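Side-chain contacts in putative YfrE protein (Vibrio parahaemolyticus RIMD 2210633, PDB 3BEE), which is of unknown function but belongs to a TPR family of cytochrome c-type biogenesis proteins and probably mediates protein-protein contacts in that pathway: residues Leu16-Lys21 against Ile49-Phe54; Gln34-Glu39 against Glu43-Leu48. All coordinates share one frame; numbering follows the deposited sequence.

Interaction 1. Residues Leu16-Lys21 against Ile49-Phe54. With EDO (1,2-ethanediol), chain D.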
loop_
_atom_site.group_PDB
_atom_site.type_symbol
_atom_site.label_atom_id
_atom_site.label_comp_id
_atom_site.label_asym_id
_atom_site.label_seq_id
_atom_site.Cartn_x
_atom_site.Cartn_y
_atom_site.Cartn_z
ATOM N N LEU A 16 -10.764 -2.414 7.318
ATOM C CA LEU A 16 -10.715 -1.673 8.574
ATOM C C LEU A 16 -10.298 -0.220 8.366
ATOM O O LEU A 16 -10.810 0.658 9.056
ATOM C CB LEU A 16 -9.789 -2.334 9.579
ATOM C CG LEU A 16 -10.159 -3.726 10.063
ATOM C CD1 LEU A 16 -8.883 -4.323 10.560
ATOM C CD2 LEU A 16 -11.233 -3.725 11.139
ATOM N N TYR A 17 -9.403 0.030 7.408
ATOM C CA TYR A 17 -8.989 1.382 7.058
ATOM C C TYR A 17 -10.109 2.261 6.465
ATOM O O TYR A 17 -10.499 3.263 7.101
ATOM C CB TYR A 17 -7.813 1.344 6.071
ATOM C CG TYR A 17 -7.237 2.712 5.728
ATOM C CD1 TYR A 17 -6.278 3.301 6.548
ATOM C CD2 TYR A 17 -7.626 3.397 4.567
ATOM C CE1 TYR A 17 -5.719 4.532 6.222
ATOM C CE2 TYR A 17 -7.081 4.642 4.232
ATOM C CZ TYR A 17 -6.140 5.210 5.071
ATOM O OH TYR A 17 -5.591 6.433 4.787
ATOM N N TYR A 18 -10.563 1.925 5.232
ATOM C CA TYR A 18 -11.527 2.780 4.431
ATOM C C TYR A 18 -12.886 2.949 5.049
ATOM O O TYR A 18 -13.567 3.992 4.843
ATOM C CB TYR A 18 -11.705 2.336 2.954
ATOM C CG TYR A 18 -10.503 2.711 2.118
ATOM C CD1 TYR A 18 -10.209 4.051 1.839
ATOM C CD2 TYR A 18 -9.609 1.735 1.682
ATOM C CE1 TYR A 18 -9.053 4.414 1.092
ATOM C CE2 TYR A 18 -8.456 2.068 0.958
ATOM C CZ TYR A 18 -8.193 3.407 0.662
ATOM O OH TYR A 18 -7.070 3.715 -0.027
ATOM N N LEU A 19 -13.310 1.927 5.776
ATOM C CA LEU A 19 -14.657 1.970 6.352
ATOM C C LEU A 19 -14.634 2.649 7.722
ATOM O O LEU A 19 -15.700 3.019 8.264
ATOM C CB LEU A 19 -15.344 0.582 6.367
ATOM C CG LEU A 19 -16.366 0.258 5.248
ATOM C CD1 LEU A 19 -15.692 -0.101 3.929
ATOM C CD2 LEU A 19 -17.271 -0.880 5.670
ATOM N N HIS A 20 -13.432 2.844 8.262
ATOM C CA HIS A 20 -13.284 3.471 9.608
ATOM C C HIS A 20 -12.406 4.726 9.648
ATOM O O HIS A 20 -11.411 4.805 10.361
ATOM C CB HIS A 20 -12.881 2.438 10.662
ATOM C CG HIS A 20 -13.799 1.258 10.699
ATOM N ND1 HIS A 20 -14.890 1.191 11.539
ATOM C CD2 HIS A 20 -13.811 0.113 9.974
ATOM C CE1 HIS A 20 -15.526 0.047 11.344
ATOM N NE2 HIS A 20 -14.888 -0.630 10.403
ATOM N N LYS A 21 -12.831 5.711 8.872
ATOM C CA LYS A 21 -12.254 7.038 8.886
ATOM C C LYS A 21 -10.831 7.086 8.356
ATOM O O LYS A 21 -10.125 8.046 8.622
ATOM C CB LYS A 21 -12.354 7.648 10.289
ATOM C CG LYS A 21 -13.794 7.768 10.758
ATOM C CD LYS A 21 -13.927 8.553 12.064
ATOM C CE LYS A 21 -15.373 8.987 12.251
ATOM N NZ LYS A 21 -15.753 9.136 13.688
ATOM N N ILE A 49 -0.602 1.457 2.100
ATOM C CA ILE A 49 0.363 2.315 2.779
ATOM C C ILE A 49 0.635 3.601 1.973
ATOM O O ILE A 49 0.601 4.725 2.536
ATOM C CB ILE A 49 1.674 1.526 3.073
ATOM C CG1 ILE A 49 1.433 0.453 4.169
ATOM C CG2 ILE A 49 2.846 2.487 3.459
ATOM C CD1 ILE A 49 2.510 -0.672 4.224
ATOM N N ALA A 50 0.904 3.437 0.675
ATOM C CA ALA A 50 1.113 4.591 -0.250
ATOM C C ALA A 50 -0.105 5.491 -0.308
ATOM O O ALA A 50 0.032 6.699 -0.299
ATOM C CB ALA A 50 1.437 4.108 -1.678
ATOM N N ASN A 51 -1.292 4.893 -0.430
ATOM C CA ASN A 51 -2.523 5.647 -0.535
ATOM C C ASN A 51 -2.739 6.414 0.736
ATOM O O ASN A 51 -3.133 7.555 0.681
ATOM C CB ASN A 51 -3.736 4.714 -0.780
ATOM C CG ASN A 51 -3.777 4.178 -2.200
ATOM O OD1 ASN A 51 -3.033 4.642 -3.053
ATOM N ND2 ASN A 51 -4.667 3.205 -2.466
ATOM N N ASP A 52 -2.492 5.782 1.884
ATOM C CA ASP A 52 -2.622 6.474 3.161
ATOM C C ASP A 52 -1.689 7.703 3.276
ATOM O O ASP A 52 -2.105 8.769 3.742
ATOM C CB ASP A 52 -2.367 5.518 4.337
ATOM C CG ASP A 52 -2.388 6.241 5.682
ATOM O OD1 ASP A 52 -3.450 6.785 6.029
ATOM O OD2 ASP A 52 -1.347 6.271 6.394
ATOM N N HIS A 53 -0.420 7.540 2.895
ATOM C CA HIS A 53 0.489 8.682 2.763
ATOM C C HIS A 53 -0.133 9.772 1.863
ATOM O O HIS A 53 -0.206 10.937 2.235
ATOM C CB HIS A 53 1.831 8.209 2.185
ATOM C CG HIS A 53 2.690 7.469 3.167
ATOM N ND1 HIS A 53 2.916 7.924 4.453
ATOM C CD2 HIS A 53 3.406 6.321 3.042
ATOM C CE1 HIS A 53 3.739 7.086 5.079
ATOM N NE2 HIS A 53 4.040 6.104 4.246
ATOM N N PHE A 54 -0.606 9.380 0.684
ATOM C CA PHE A 54 -1.105 10.348 -0.287
ATOM C C PHE A 54 -2.271 11.176 0.295
ATOM O O PHE A 54 -2.271 12.408 0.215
ATOM C CB PHE A 54 -1.531 9.621 -1.565
ATOM C CG PHE A 54 -1.959 10.543 -2.682
ATOM C CD1 PHE A 54 -1.043 10.965 -3.641
ATOM C CD2 PHE A 54 -3.291 10.973 -2.776
ATOM C CE1 PHE A 54 -1.430 11.838 -4.699
ATOM C CE2 PHE A 54 -3.697 11.846 -3.842
ATOM C CZ PHE A 54 -2.755 12.257 -4.793
HETATM C C1 EDO D . -4.296 7.712 -5.066
HETATM O O1 EDO D . -3.934 7.010 -3.856
HETATM C C2 EDO D . -3.128 7.766 -6.044
HETATM O O2 EDO D . -3.265 8.937 -6.856
#

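Interaction 2. Residues Gln34-Glu39 against Glu43-Leu48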
loop_
_atom_site.group_PDB
_atom_site.type_symbol
_atom_site.label_atom_id
_atom_site.label_comp_id
_atom_site.label_asym_id
_atom_site.label_seq_id
_atom_site.Cartn_x
_atom_site.Cartn_y
_atom_site.Cartn_z
ATOM N N GLN A 34 2.088 -7.873 8.751
ATOM C CA GLN A 34 2.046 -9.312 8.569
ATOM C C GLN A 34 1.930 -9.723 7.124
ATOM O O GLN A 34 2.554 -10.691 6.724
ATOM C CB GLN A 34 0.929 -9.925 9.411
ATOM C CG GLN A 34 1.261 -9.803 10.885
ATOM C CD GLN A 34 2.500 -10.590 11.203
ATOM O OE1 GLN A 34 3.566 -10.031 11.526
ATOM N NE2 GLN A 34 2.385 -11.906 11.085
ATOM N N ALA A 35 1.125 -8.996 6.346
ATOM C CA ALA A 35 1.114 -9.163 4.900
ATOM C C ALA A 35 2.522 -9.018 4.317
ATOM O O ALA A 35 2.938 -9.830 3.499
ATOM C CB ALA A 35 0.164 -8.147 4.247
ATOM N N LEU A 36 3.241 -7.980 4.732
ATOM C CA LEU A 36 4.604 -7.700 4.250
ATOM C C LEU A 36 5.700 -8.620 4.824
ATOM O O LEU A 36 6.775 -8.728 4.253
ATOM C CB LEU A 36 4.952 -6.233 4.519
ATOM C CG LEU A 36 4.087 -5.182 3.801
ATOM C CD1 LEU A 36 4.430 -3.787 4.321
ATOM C CD2 LEU A 36 4.300 -5.242 2.298
ATOM N N GLN A 37 5.420 -9.279 5.950
ATOM C CA GLN A 37 6.267 -10.342 6.480
ATOM C C GLN A 37 6.195 -11.572 5.558
ATOM O O GLN A 37 7.221 -12.190 5.238
ATOM C CB GLN A 37 5.823 -10.705 7.921
ATOM C CG GLN A 37 6.602 -11.823 8.619
ATOM C CD GLN A 37 8.063 -11.490 8.840
ATOM O OE1 GLN A 37 8.416 -10.351 9.137
ATOM N NE2 GLN A 37 8.926 -12.494 8.710
ATOM N N LEU A 38 4.980 -11.911 5.128
ATOM C CA LEU A 38 4.765 -12.992 4.155
ATOM C C LEU A 38 5.218 -12.642 2.732
ATOM O O LEU A 38 5.893 -13.448 2.085
ATOM C CB LEU A 38 3.298 -13.425 4.143
ATOM C CG LEU A 38 2.776 -14.135 5.399
ATOM C CD1 LEU A 38 1.295 -14.327 5.203
ATOM C CD2 LEU A 38 3.488 -15.493 5.640
ATOM N N GLU A 39 4.846 -11.455 2.249
ATOM C CA GLU A 39 5.190 -11.014 0.893
ATOM C C GLU A 39 5.677 -9.571 0.941
ATOM O O GLU A 39 4.855 -8.660 0.936
ATOM C CB GLU A 39 3.973 -11.076 -0.035
ATOM C CG GLU A 39 3.455 -12.461 -0.389
ATOM C CD GLU A 39 2.229 -12.397 -1.286
ATOM O OE1 GLU A 39 2.105 -11.418 -2.059
ATOM O OE2 GLU A 39 1.397 -13.327 -1.241
ATOM N N GLU A 43 1.211 -6.207 -3.208
ATOM C CA GLU A 43 0.631 -5.076 -3.888
ATOM C C GLU A 43 -0.469 -4.451 -3.071
ATOM O O GLU A 43 -0.474 -3.259 -2.891
ATOM C CB GLU A 43 0.077 -5.493 -5.254
ATOM C CG GLU A 43 -0.351 -4.273 -6.134
ATOM C CD GLU A 43 -0.490 -4.641 -7.636
ATOM O OE1 GLU A 43 -0.359 -5.853 -7.983
ATOM O OE2 GLU A 43 -0.730 -3.709 -8.452
ATOM N N ALA A 44 -1.405 -5.258 -2.581
ATOM C CA ALA A 44 -2.495 -4.745 -1.745
ATOM C C ALA A 44 -1.986 -3.953 -0.517
ATOM O O ALA A 44 -2.514 -2.895 -0.200
ATOM C CB ALA A 44 -3.421 -5.860 -1.330
ATOM N N ALA A 45 -0.954 -4.475 0.148
ATOM C CA ALA A 45 -0.420 -3.895 1.374
ATOM C C ALA A 45 0.340 -2.585 1.114
ATOM O O ALA A 45 0.062 -1.566 1.743
ATOM C CB ALA A 45 0.470 -4.905 2.089
ATOM N N LEU A 46 1.297 -2.614 0.185
ATOM C CA LEU A 46 2.085 -1.440 -0.125
ATOM C C LEU A 46 1.212 -0.360 -0.731
ATOM O O LEU A 46 1.432 0.838 -0.527
ATOM C CB LEU A 46 3.228 -1.797 -1.085
ATOM C CG LEU A 46 4.376 -2.607 -0.476
ATOM C CD1 LEU A 46 5.472 -2.873 -1.528
ATOM C CD2 LEU A 46 4.963 -1.894 0.725
ATOM N N SER A 47 0.208 -0.793 -1.473
ATOM C CA SER A 47 -0.709 0.130 -2.072
ATOM C C SER A 47 -1.556 0.871 -1.016
ATOM O O SER A 47 -1.729 2.092 -1.103
ATOM C CB SER A 47 -1.549 -0.592 -3.137
ATOM O OG SER A 47 -2.667 0.171 -3.423
ATOM N N LEU A 48 -2.039 0.166 0.001
ATOM C CA LEU A 48 -2.734 0.847 1.108
ATOM C C LEU A 48 -1.830 1.867 1.813
ATOM O O LEU A 48 -2.248 2.985 2.119
ATOM C CB LEU A 48 -3.306 -0.154 2.142
ATOM C CG LEU A 48 -4.190 0.440 3.255
ATOM C CD1 LEU A 48 -5.419 1.116 2.668
ATOM C CD2 LEU A 48 -4.657 -0.593 4.321
#

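Interaction 1. Residues Leu16-Lys21 against Ile49-Phe54
Tyr-17 reaches across from helix 6-18 to Asp-52 on helix 43-55. Its CG is anti to the backbone N (chi1 -175°), which sends the ring out toward the second helix. Tyr-17 OH donates to Asp-52 OD1 at a short 2.5 Å. It meets the anti lone pair of that oxygen, the one turned away from OD2. Asp-52 OD1 also lies at the ring edge, 3.2 Å from Tyr-17 CE1. Ring and carboxylate planes are nearly perpendicular, at 87°.

Tyr-18 follows with a looser link. Tyr-18 OH accepts a weak hydrogen bond from Asn-51 ND2 at 3.5 Å. The two side chains cross at about a right angle. Tyr-17 CD2 sits 3.6 Å above the centre of the Tyr-18 ring, so an edge of the Tyr-17 ring lies over the face of the Tyr-18 ring. On its other branch, Asn-51 OD1 accepts a bond of 2.7 Å from O1 of the 1,2-ethanediol, probably from the crystallisation liquor. The O2 end of the diol lies over one face of Phe-54, toward the rim.

The contact joins helices 6-18 and 43-55 of this C-terminal fragment, within a stretch assigned to the CcmH-type TPR family. Tyr-17 and Asp-52 are both buried. Arg-58 makes a long, weak ion pair with Asp-52 OD2. The short hydroxyl bond and this distant positive charge would probably help to keep the buried carboxylate ionised.

Interaction 2. Residues Gln34-Glu39 against Glu43-Leu48
Ala-35 O accepts a backbone bond of 2.8 Å from Glu-39 N in the last turn of helix 26-38. The methyl of the same Ala-35 faces helix 43-55. Ala-35 CB meets Ala-45 CB at 3.9 Å. These two small side chains mark the place where the backbones come nearest, with the CA atoms of Ala-35 and Ala-45 6.5 Å apart. Leu-36 packs beside them. With CG opposite the carbonyl carbon, chi1 -63°, the Leu-36 branch reaches over Ala-45 to Leu-46. Leu-36 CD2 touches Ala-45 CB at 3.9 Å with one side and Leu-46 CD2 at 3.8 Å with another.

The two helices are consecutive in the chain, and a four-residue link, 39-42, joins them. The axes of segments 34-38 and 43-48 approach to 9.3 Å, with 134° between their directions. The pair is roughly antiparallel but strongly tilted, within the part of the chain assigned to the CcmH-type TPR family. Asn-42 in the link serves both sides. Its OD1 accepts from Ala-45 N, and its ND2 is hydrogen-bonded to Glu-39 OE1.

Leu-46 starts off to the side of the contact, but its end bends back to Leu-36. The two leucines cross obliquely, and Leu-36 CD1 also comes within 4.1 Å of Leu-46 CD2. Leu-32, one turn before Leu-36 on helix 26-38, also packs on Ala-45.

Interactions 1 and 2 lie on successive parts of helix 43-55, with centres about 14 Å apart. Interaction 2 sets this helix against helix 26-38, its neighbour in sequence. Interaction 1 sets it against helix 6-18, one helix further back. Leu-48 joins the two: Leu-48 CD1 lies 3.6 Å from Tyr-18 CE2 and 3.7 Å from Tyr-17 CD2. A second bridge runs from Ile-49 CD1 to Leu-36 CD1, also at 3.7 Å. The apolar contact of 34-39 with 43-48 lies next along helix 43-55 to the polar contact of 16-21 with 49-54. The ethanediol belongs to interaction 1, through Asn-51, and no active site is known here.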